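Long-range contact in protein ten1 (Schizosaccharomyces pombe, PDB 3KF6), which is required for telomere maintenance, binds single-stranded telomeric DNA and partners Stn1 in a complex resembling the Rpa2-Rpa3 pair: residues N13-G21 with R71-D79. Numbering follows the deposited sequence.
Sequences NQINDCKDG and RKRQDGIVD
Lys72, on the strand that enters the hairpin turn, meets the loop 13-21 along its whole side chain and has more surface buried by this contact than any other residue. With CG anti to the backbone N (chi1 180°), its chain passes Ile15 O and Cys18 O and turns only at the last torsion. Its CE lies 3.2 Å from Ile15 O, and NZ reaches three oxygens. The shortest bond is the salt bridge to Asp20 OD1, 2.6 Å from Lys72 NZ, which meets it on the syn side but 31° out of the carboxylate plane; a weak bond runs to Cys18 O, and Asp75 OD1, met from above its carboxylate plane, adds a second salt bridge from within the turn. Cut back to an alanine, this position would probably leave the Asp20 and Asp75 carboxylates, their OD1 atoms 5.2 Å apart, without their shared counterion. Beside Asp20, Gly21 N gives Lys72 O a short, nearly straight hydrogen bond (2.6 Å, 161° at the hydrogen) in the carbonyl plane, and the backbone pairing of Lys72 continues with Gln22. Gly21 O takes a weak bond from Arg71 NH1, which also forms a salt bridge with Asp5. At the type II turn Gln74-Ile77, Asn16 OD1 accepts a weak, bent bond from Gly76 N (2.9 Å). On the Val47 side, Ile15 CG2 touches Val78 CG2 at 4.2 Å, and both side chains pack on that valine of the OB-fold barrel. The chemistry thus implies a loop tied to Lys72 through Asp20 and Cys18 O and again through the Gly21 backbone bond, while Asp75 shares the ammonium from the hairpin's own side.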
loop_
_atom_site.group_PDB
_atom_site.type_symbol
_atom_site.label_atom_id
_atom_site.label_comp_id
_atom_site.label_asym_id
_atom_site.label_seq_id
_atom_site.Cartn_x
_atom_site.Cartn_y
_atom_site.Cartn_z
ATOM N N ASN B 13 15.691 -1.641 -10.975
ATOM C CA ASN B 13 16.906 -2.442 -11.067
ATOM C C ASN B 13 16.836 -3.762 -10.297
ATOM O O ASN B 13 17.753 -4.580 -10.389
ATOM C CB ASN B 13 18.121 -1.632 -10.590
ATOM C CG ASN B 13 18.034 -1.236 -9.130
ATOM O OD1 ASN B 13 17.851 -2.081 -8.255
ATOM N ND2 ASN B 13 18.178 0.059 -8.858
ATOM N N GLN B 14 15.759 -3.975 -9.543
ATOM C CA GLN B 14 15.605 -5.209 -8.769
ATOM C C GLN B 14 14.567 -6.149 -9.369
ATOM O O GLN B 14 14.377 -7.264 -8.891
ATOM C CB GLN B 14 15.195 -4.897 -7.324
ATOM C CG GLN B 14 16.161 -4.015 -6.560
ATOM C CD GLN B 14 15.619 -3.634 -5.196
ATOM O OE1 GLN B 14 14.506 -3.114 -5.086
ATOM N NE2 GLN B 14 16.400 -3.889 -4.149
ATOM N N ILE B 15 13.886 -5.701 -10.418
ATOM C CA ILE B 15 12.860 -6.527 -11.035
ATOM C C ILE B 15 13.374 -7.899 -11.468
ATOM O O ILE B 15 12.689 -8.903 -11.283
ATOM C CB ILE B 15 12.225 -5.807 -12.242
ATOM C CG1 ILE B 15 11.455 -4.579 -11.747
ATOM C CG2 ILE B 15 11.290 -6.749 -12.985
ATOM C CD1 ILE B 15 10.886 -3.709 -12.852
ATOM N N ASN B 16 14.578 -7.939 -12.030
ATOM C CA ASN B 16 15.153 -9.199 -12.486
ATOM C C ASN B 16 15.625 -10.093 -11.343
ATOM O O ASN B 16 16.097 -11.206 -11.575
ATOM C CB ASN B 16 16.307 -8.938 -13.459
ATOM C CG ASN B 16 15.844 -8.270 -14.738
ATOM O OD1 ASN B 16 14.786 -8.600 -15.273
ATOM N ND2 ASN B 16 16.641 -7.332 -15.242
ATOM N N ASP B 17 15.505 -9.603 -10.113
ATOM C CA ASP B 17 15.889 -10.386 -8.943
ATOM C C ASP B 17 14.654 -11.095 -8.398
ATOM O O ASP B 17 14.755 -11.937 -7.507
ATOM C CB ASP B 17 16.463 -9.494 -7.836
ATOM C CG ASP B 17 17.773 -8.847 -8.223
ATOM O OD1 ASP B 17 18.633 -9.550 -8.783
ATOM O OD2 ASP B 17 17.948 -7.639 -7.953
ATOM N N CYS B 18 13.489 -10.750 -8.938
ATOM C CA CYS B 18 12.234 -11.338 -8.478
ATOM C C CYS B 18 11.708 -12.455 -9.373
ATOM O O CYS B 18 12.118 -12.593 -10.525
ATOM C CB CYS B 18 11.180 -10.239 -8.322
ATOM S SG CYS B 18 11.723 -8.892 -7.230
ATOM N N LYS B 19 10.792 -13.248 -8.826
ATOM C CA LYS B 19 10.204 -14.384 -9.531
ATOM C C LYS B 19 9.025 -14.012 -10.422
ATOM O O LYS B 19 8.250 -13.110 -10.100
ATOM C CB LYS B 19 9.740 -15.429 -8.516
ATOM C CG LYS B 19 10.804 -15.837 -7.513
ATOM C CD LYS B 19 10.228 -16.746 -6.443
ATOM C CE LYS B 19 11.280 -17.115 -5.417
ATOM N NZ LYS B 19 12.438 -17.813 -6.048
ATOM N N ASP B 20 8.885 -14.721 -11.538
ATOM C CA ASP B 20 7.782 -14.467 -12.458
ATOM C C ASP B 20 6.452 -14.750 -11.762
ATOM O O ASP B 20 6.327 -15.726 -11.022
ATOM C CB ASP B 20 7.902 -15.346 -13.706
ATOM C CG ASP B 20 9.159 -15.063 -14.507
ATOM O OD1 ASP B 20 9.646 -13.914 -14.472
ATOM O OD2 ASP B 20 9.653 -15.988 -15.186
ATOM N N GLY B 21 5.465 -13.891 -12.005
ATOM C CA GLY B 21 4.154 -14.057 -11.404
ATOM C C GLY B 21 4.002 -13.257 -10.121
ATOM O O GLY B 21 2.906 -13.085 -9.597
ATOM N N ARG B 71 2.499 -7.530 -12.452
ATOM C CA ARG B 71 3.102 -8.837 -12.218
ATOM C C ARG B 71 4.231 -9.091 -13.201
ATOM O O ARG B 71 4.111 -8.791 -14.391
ATOM C CB ARG B 71 2.063 -9.951 -12.368
ATOM C CG ARG B 71 1.000 -9.976 -11.301
ATOM C CD ARG B 71 0.157 -11.246 -11.406
ATOM N NE ARG B 71 -0.930 -11.220 -10.439
ATOM C CZ ARG B 71 -0.764 -11.351 -9.127
ATOM N NH1 ARG B 71 0.450 -11.532 -8.622
ATOM N NH2 ARG B 71 -1.811 -11.269 -8.320
ATOM N N LYS B 72 5.329 -9.645 -12.702
ATOM C CA LYS B 72 6.469 -9.952 -13.553
ATOM C C LYS B 72 6.102 -11.112 -14.474
ATOM O O LYS B 72 5.670 -12.167 -14.006
ATOM C CB LYS B 72 7.681 -10.324 -12.692
ATOM C CG LYS B 72 8.939 -10.673 -13.476
ATOM C CD LYS B 72 10.146 -10.720 -12.544
ATOM C CE LYS B 72 11.446 -10.994 -13.288
ATOM N NZ LYS B 72 11.563 -12.417 -13.696
ATOM N N ARG B 73 6.265 -10.905 -15.778
ATOM C CA ARG B 73 5.962 -11.932 -16.775
ATOM C C ARG B 73 7.195 -12.810 -16.966
ATOM O O ARG B 73 7.109 -14.038 -16.993
ATOM C CB ARG B 73 5.578 -11.274 -18.103
ATOM C CG ARG B 73 5.313 -12.255 -19.231
ATOM C CD ARG B 73 5.244 -11.550 -20.579
ATOM N NE ARG B 73 4.136 -10.604 -20.671
ATOM C CZ ARG B 73 3.861 -9.885 -21.755
ATOM N NH1 ARG B 73 4.618 -10.005 -22.840
ATOM N NH2 ARG B 73 2.830 -9.051 -21.760
ATOM N N GLN B 74 8.339 -12.151 -17.104
ATOM C CA GLN B 74 9.638 -12.792 -17.265
ATOM C C GLN B 74 10.650 -11.662 -17.105
ATOM O O GLN B 74 10.259 -10.502 -16.966
ATOM C CB GLN B 74 9.765 -13.452 -18.647
ATOM C CG GLN B 74 9.548 -12.518 -19.818
ATOM C CD GLN B 74 9.723 -13.201 -21.159
ATOM O OE1 GLN B 74 10.832 -13.582 -21.533
ATOM N NE2 GLN B 74 8.625 -13.362 -21.889
ATOM N N ASP B 75 11.940 -11.976 -17.112
ATOM C CA ASP B 75 12.934 -10.924 -16.944
ATOM C C ASP B 75 12.695 -9.758 -17.898
ATOM O O ASP B 75 12.458 -9.951 -19.091
ATOM C CB ASP B 75 14.350 -11.469 -17.146
ATOM C CG ASP B 75 14.768 -12.427 -16.047
ATOM O OD1 ASP B 75 14.503 -12.131 -14.861
ATOM O OD2 ASP B 75 15.375 -13.470 -16.366
ATOM N N GLY B 76 12.736 -8.547 -17.349
ATOM C CA GLY B 76 12.552 -7.343 -18.142
ATOM C C GLY B 76 11.151 -6.998 -18.619
ATOM O O GLY B 76 10.979 -6.005 -19.326
ATOM N N ILE B 77 10.149 -7.787 -18.243
ATOM C CA ILE B 77 8.785 -7.507 -18.687
ATOM C C ILE B 77 7.770 -7.626 -17.553
ATOM O O ILE B 77 7.737 -8.618 -16.824
ATOM C CB ILE B 77 8.381 -8.451 -19.848
ATOM C CG1 ILE B 77 7.099 -7.955 -20.526
ATOM C CG2 ILE B 77 8.199 -9.851 -19.329
ATOM C CD1 ILE B 77 5.831 -8.180 -19.742
ATOM N N VAL B 78 6.937 -6.599 -17.421
ATOM C CA VAL B 78 5.920 -6.550 -16.381
ATOM C C VAL B 78 4.530 -6.301 -16.958
ATOM O O VAL B 78 4.343 -5.403 -17.781
ATOM C CB VAL B 78 6.219 -5.416 -15.365
ATOM C CG1 VAL B 78 5.035 -5.235 -14.426
ATOM C CG2 VAL B 78 7.490 -5.727 -14.579
ATOM N N ASP B 79 3.562 -7.104 -16.530
ATOM C CA ASP B 79 2.178 -6.939 -16.963
ATOM C C ASP B 79 1.538 -5.967 -15.976
ATOM O O ASP B 79 1.348 -6.293 -14.804
ATOM C CB ASP B 79 1.436 -8.279 -16.936
ATOM C CG ASP B 79 1.706 -9.119 -18.168
ATOM O OD1 ASP B 79 1.417 -8.639 -19.285
ATOM O OD2 ASP B 79 2.201 -10.256 -18.022
#